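PDB 4IGJ: maleylacetoacetate isomerase, which probably isomerises maleylacetoacetate with glutathione as cofactor and may also act as a glutathione transferase, as a zeta-class member of the GST superfamily. Local coordinates for residues 124-135 with 189-200. Residues are numbered along the deposited sequence; the frame is centred on the assembly and turned at random. Where two conformers were deposited one is given.
Sequences AEHVNSGTQPMQ and YLVPQLYNARRF. With SO4 (sulfate ion), chain C.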
# COMPACT_ATOMS: atom_id res chain seq x y z
N ALA A 124 0.36 -3.57 7.67
CA ALA A 124 -0.72 -2.98 6.88
C ALA A 124 -0.42 -3.07 5.39
O ALA A 124 -1.28 -3.45 4.59
CB ALA A 124 -0.95 -1.53 7.29
N GLU A 125 0.81 -2.73 5.02
CA GLU A 125 1.19 -2.71 3.62
C GLU A 125 1.28 -4.10 2.99
O GLU A 125 1.01 -4.25 1.80
CB GLU A 125 2.48 -1.91 3.40
CG GLU A 125 2.36 -0.40 3.67
CD GLU A 125 1.52 0.37 2.65
OE1 GLU A 125 0.97 -0.24 1.70
OE2 GLU A 125 1.42 1.61 2.79
N HIS A 126 1.61 -5.12 3.79
CA HIS A 126 1.55 -6.49 3.29
C HIS A 126 0.17 -6.79 2.72
O HIS A 126 0.05 -7.50 1.72
CB HIS A 126 1.85 -7.49 4.42
CG HIS A 126 3.32 -7.69 4.67
ND1 HIS A 126 4.20 -8.04 3.68
CD2 HIS A 126 4.04 -7.59 5.81
CE1 HIS A 126 5.41 -8.15 4.19
NE2 HIS A 126 5.34 -7.88 5.49
N VAL A 127 -0.87 -6.24 3.34
CA VAL A 127 -2.21 -6.38 2.80
C VAL A 127 -2.51 -5.35 1.71
O VAL A 127 -2.91 -5.69 0.59
CB VAL A 127 -3.26 -6.28 3.93
CG1 VAL A 127 -4.66 -6.41 3.38
CG2 VAL A 127 -3.00 -7.36 4.98
N ASN A 128 -2.29 -4.07 2.03
CA ASN A 128 -2.62 -2.95 1.18
C ASN A 128 -2.01 -3.06 -0.20
O ASN A 128 -2.67 -2.82 -1.21
CB ASN A 128 -2.16 -1.65 1.87
CG ASN A 128 -2.63 -0.40 1.16
OD1 ASN A 128 -1.83 0.51 0.83
ND2 ASN A 128 -3.92 -0.32 0.92
N SER A 129 -0.72 -3.40 -0.25
CA SER A 129 -0.03 -3.47 -1.53
C SER A 129 0.38 -4.89 -1.92
O SER A 129 0.61 -5.16 -3.09
CB SER A 129 1.20 -2.55 -1.52
OG SER A 129 2.20 -3.02 -0.64
N GLY A 130 0.47 -5.78 -0.94
CA GLY A 130 1.00 -7.11 -1.21
C GLY A 130 0.01 -8.25 -1.38
O GLY A 130 0.39 -9.35 -1.80
N THR A 131 -1.26 -8.00 -1.07
CA THR A 131 -2.28 -9.04 -1.10
C THR A 131 -3.56 -8.60 -1.82
O THR A 131 -3.95 -9.19 -2.82
CB THR A 131 -2.62 -9.49 0.34
OG1 THR A 131 -1.42 -9.83 1.03
CG2 THR A 131 -3.54 -10.70 0.31
N GLN A 132 -4.21 -7.56 -1.31
CA GLN A 132 -5.48 -7.11 -1.85
C GLN A 132 -5.45 -6.76 -3.34
O GLN A 132 -6.38 -7.12 -4.06
CB GLN A 132 -6.08 -5.97 -1.02
CG GLN A 132 -7.53 -5.60 -1.39
CD GLN A 132 -7.65 -4.71 -2.61
OE1 GLN A 132 -6.71 -4.02 -3.00
NE2 GLN A 132 -8.83 -4.72 -3.22
N PRO A 133 -4.39 -6.08 -3.84
CA PRO A 133 -4.43 -5.72 -5.26
C PRO A 133 -4.55 -6.95 -6.18
O PRO A 133 -5.14 -6.84 -7.25
CB PRO A 133 -3.09 -5.01 -5.49
CG PRO A 133 -2.77 -4.41 -4.14
CD PRO A 133 -3.21 -5.47 -3.17
N MET A 134 -4.03 -8.09 -5.74
CA MET A 134 -4.05 -9.28 -6.59
C MET A 134 -5.42 -9.93 -6.62
O MET A 134 -5.65 -10.86 -7.39
CB MET A 134 -2.97 -10.27 -6.16
CG MET A 134 -1.60 -10.05 -6.85
SD MET A 134 -0.95 -8.38 -6.65
CE MET A 134 -0.86 -8.33 -4.88
N GLN A 135 -6.33 -9.46 -5.77
CA GLN A 135 -7.69 -9.97 -5.79
C GLN A 135 -8.74 -8.87 -5.93
O GLN A 135 -9.90 -9.07 -5.57
CB GLN A 135 -7.96 -10.86 -4.56
CG GLN A 135 -7.62 -10.22 -3.22
CD GLN A 135 -8.84 -9.86 -2.39
OE1 GLN A 135 -8.84 -10.00 -1.17
NE2 GLN A 135 -9.89 -9.40 -3.06
N TYR A 189 -6.38 -3.82 8.57
CA TYR A 189 -6.08 -4.47 7.29
C TYR A 189 -6.25 -5.99 7.35
O TYR A 189 -6.75 -6.60 6.40
CB TYR A 189 -4.66 -4.08 6.81
CG TYR A 189 -4.63 -2.70 6.20
CD1 TYR A 189 -4.69 -2.54 4.83
CD2 TYR A 189 -4.59 -1.57 7.01
CE1 TYR A 189 -4.71 -1.27 4.26
CE2 TYR A 189 -4.62 -0.30 6.44
CZ TYR A 189 -4.68 -0.16 5.08
OH TYR A 189 -4.72 1.09 4.52
N LEU A 190 -5.84 -6.60 8.46
CA LEU A 190 -5.94 -8.05 8.61
C LEU A 190 -7.38 -8.57 8.54
O LEU A 190 -7.67 -9.53 7.81
CB LEU A 190 -5.32 -8.49 9.93
CG LEU A 190 -5.49 -9.97 10.23
CD1 LEU A 190 -4.71 -10.79 9.22
CD2 LEU A 190 -5.01 -10.26 11.63
N VAL A 191 -8.28 -7.94 9.29
CA VAL A 191 -9.62 -8.48 9.45
C VAL A 191 -10.40 -8.56 8.13
O VAL A 191 -10.94 -9.61 7.80
CB VAL A 191 -10.37 -7.75 10.58
CG1 VAL A 191 -11.86 -8.06 10.54
CG2 VAL A 191 -9.78 -8.16 11.93
N PRO A 192 -10.42 -7.49 7.33
CA PRO A 192 -11.13 -7.62 6.05
C PRO A 192 -10.47 -8.61 5.10
O PRO A 192 -11.17 -9.25 4.30
CB PRO A 192 -11.09 -6.19 5.50
CG PRO A 192 -11.00 -5.32 6.73
CD PRO A 192 -10.04 -6.09 7.60
N GLN A 193 -9.15 -8.77 5.19
CA GLN A 193 -8.46 -9.69 4.29
C GLN A 193 -8.80 -11.14 4.62
O GLN A 193 -8.94 -11.96 3.71
CB GLN A 193 -6.94 -9.46 4.33
CG GLN A 193 -6.18 -10.24 3.26
CD GLN A 193 -6.62 -9.85 1.87
OE1 GLN A 193 -6.27 -8.77 1.38
NE2 GLN A 193 -7.41 -10.70 1.22
N LEU A 194 -8.96 -11.44 5.90
CA LEU A 194 -9.35 -12.80 6.31
C LEU A 194 -10.78 -13.11 5.87
O LEU A 194 -11.07 -14.23 5.47
CB LEU A 194 -9.21 -12.98 7.82
CG LEU A 194 -7.79 -12.99 8.37
CD1 LEU A 194 -7.82 -12.99 9.88
CD2 LEU A 194 -7.02 -14.20 7.84
N TYR A 195 -11.66 -12.11 5.91
CA TYR A 195 -13.01 -12.28 5.39
C TYR A 195 -12.95 -12.63 3.90
O TYR A 195 -13.67 -13.50 3.42
CB TYR A 195 -13.81 -11.01 5.64
CG TYR A 195 -15.18 -10.91 4.98
CD1 TYR A 195 -16.35 -11.13 5.71
CD2 TYR A 195 -15.31 -10.53 3.65
CE1 TYR A 195 -17.60 -11.00 5.10
CE2 TYR A 195 -16.54 -10.40 3.05
CZ TYR A 195 -17.68 -10.63 3.77
OH TYR A 195 -18.91 -10.50 3.15
N ASN A 196 -12.08 -11.95 3.15
CA ASN A 196 -11.96 -12.26 1.72
C ASN A 196 -11.38 -13.65 1.48
O ASN A 196 -11.80 -14.34 0.56
CB ASN A 196 -11.16 -11.17 1.00
CG ASN A 196 -11.98 -9.92 0.73
OD1 ASN A 196 -13.12 -9.80 1.17
ND2 ASN A 196 -11.39 -8.97 0.01
N ALA A 197 -10.43 -14.05 2.32
CA ALA A 197 -9.86 -15.39 2.26
C ALA A 197 -10.97 -16.43 2.38
O ALA A 197 -11.02 -17.39 1.60
CB ALA A 197 -8.83 -15.60 3.36
N ARG A 198 -11.86 -16.24 3.35
CA ARG A 198 -12.98 -17.17 3.55
C ARG A 198 -13.90 -17.17 2.34
O ARG A 198 -14.31 -18.23 1.87
CB ARG A 198 -13.74 -16.83 4.84
CG ARG A 198 -12.93 -17.08 6.10
CD ARG A 198 -13.72 -16.80 7.36
NE ARG A 198 -12.84 -16.70 8.52
CZ ARG A 198 -12.45 -15.55 9.06
NH1 ARG A 198 -12.90 -14.40 8.58
NH2 ARG A 198 -11.63 -15.55 10.11
N ARG A 199 -14.22 -15.99 1.83
CA ARG A 199 -15.06 -15.83 0.65
C ARG A 199 -14.57 -16.72 -0.49
O ARG A 199 -15.37 -17.36 -1.18
CB ARG A 199 -15.03 -14.36 0.22
CG ARG A 199 -16.00 -13.97 -0.88
CD ARG A 199 -16.32 -12.48 -0.75
NE ARG A 199 -17.25 -12.01 -1.76
CZ ARG A 199 -16.88 -11.57 -2.96
NH1 ARG A 199 -15.59 -11.55 -3.30
NH2 ARG A 199 -17.79 -11.16 -3.82
N PHE A 200 -13.25 -16.77 -0.66
CA PHE A 200 -12.63 -17.51 -1.75
C PHE A 200 -12.36 -18.97 -1.40
O PHE A 200 -11.74 -19.69 -2.18
CB PHE A 200 -11.33 -16.82 -2.19
CG PHE A 200 -11.56 -15.54 -2.94
CD1 PHE A 200 -12.22 -15.56 -4.17
CD2 PHE A 200 -11.10 -14.33 -2.45
CE1 PHE A 200 -12.44 -14.39 -4.87
CE2 PHE A 200 -11.31 -13.15 -3.15
CZ PHE A 200 -11.98 -13.18 -4.37
S SO4 C . -12.29 -6.40 -2.37
O1 SO4 C . -12.64 -7.79 -2.60
O2 SO4 C . -10.94 -6.33 -1.83
O3 SO4 C . -13.25 -5.84 -1.43
O4 SO4 C . -12.38 -5.66 -3.62
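Tyr189, Gln193 and Asn196 of helix 185-199 face Ala124, Val127 and Gln135 in the all-helical C-terminal domain of the glutathione transferase fold, where the last turn of helix 114-128 and the chain that follows it pack along the second helix. The two short helical segments run 37° apart with their axes 9.6 Å from one another at closest approach.

The apolar half lies at the Tyr189 end. The methyl of Ala124 sits over one face of the Tyr189 ring in a CH-pi contact, CB lying 4.0 Å from the ring centroid. Beside it the CB atoms of Val127 and Tyr189 pack together, while Val127 CG1, anti to the backbone N, slides past the Gln193 side chain and lands 3.5 Å from Gln193 OE1; Thr131 CG2 approaches the same oxygen. The Tyr189 hydroxyl is hydrogen-bonded to Ser93, a glutathione-binding residue.

Polar contacts take over where the chain turns through Gln132 to Gln135. Gln135 OE1 accepts two nearly straight hydrogen bonds, from Gln193 NE2 at 2.9 Å and from Asn196 ND2 at 3.0 Å, both donors lying in its carbonyl plane. The Gln135 and Gln193 amides are turned 80° against each other. This double grip probably fixes the rotation of the Gln135 amide and directs its NH2 group to the sulfate, with Phe200 meeting that nitrogen at its ring edge. Replacing Gln135 by an alanine would remove this amide, which is likely to leave Gln193 NE2 and Asn196 ND2 without their shared acceptor and the Gln193 amide less firmly held, Asn196 keeping a weak bond to the sulfate.

The sulfate, probably from the crystallisation liquor, also binds Ser34 and Gln132, itself a glutathione-binding residue; the Gln132 NE2 bond to sulfate O2 measures 3.0 Å and is almost straight, at 169°.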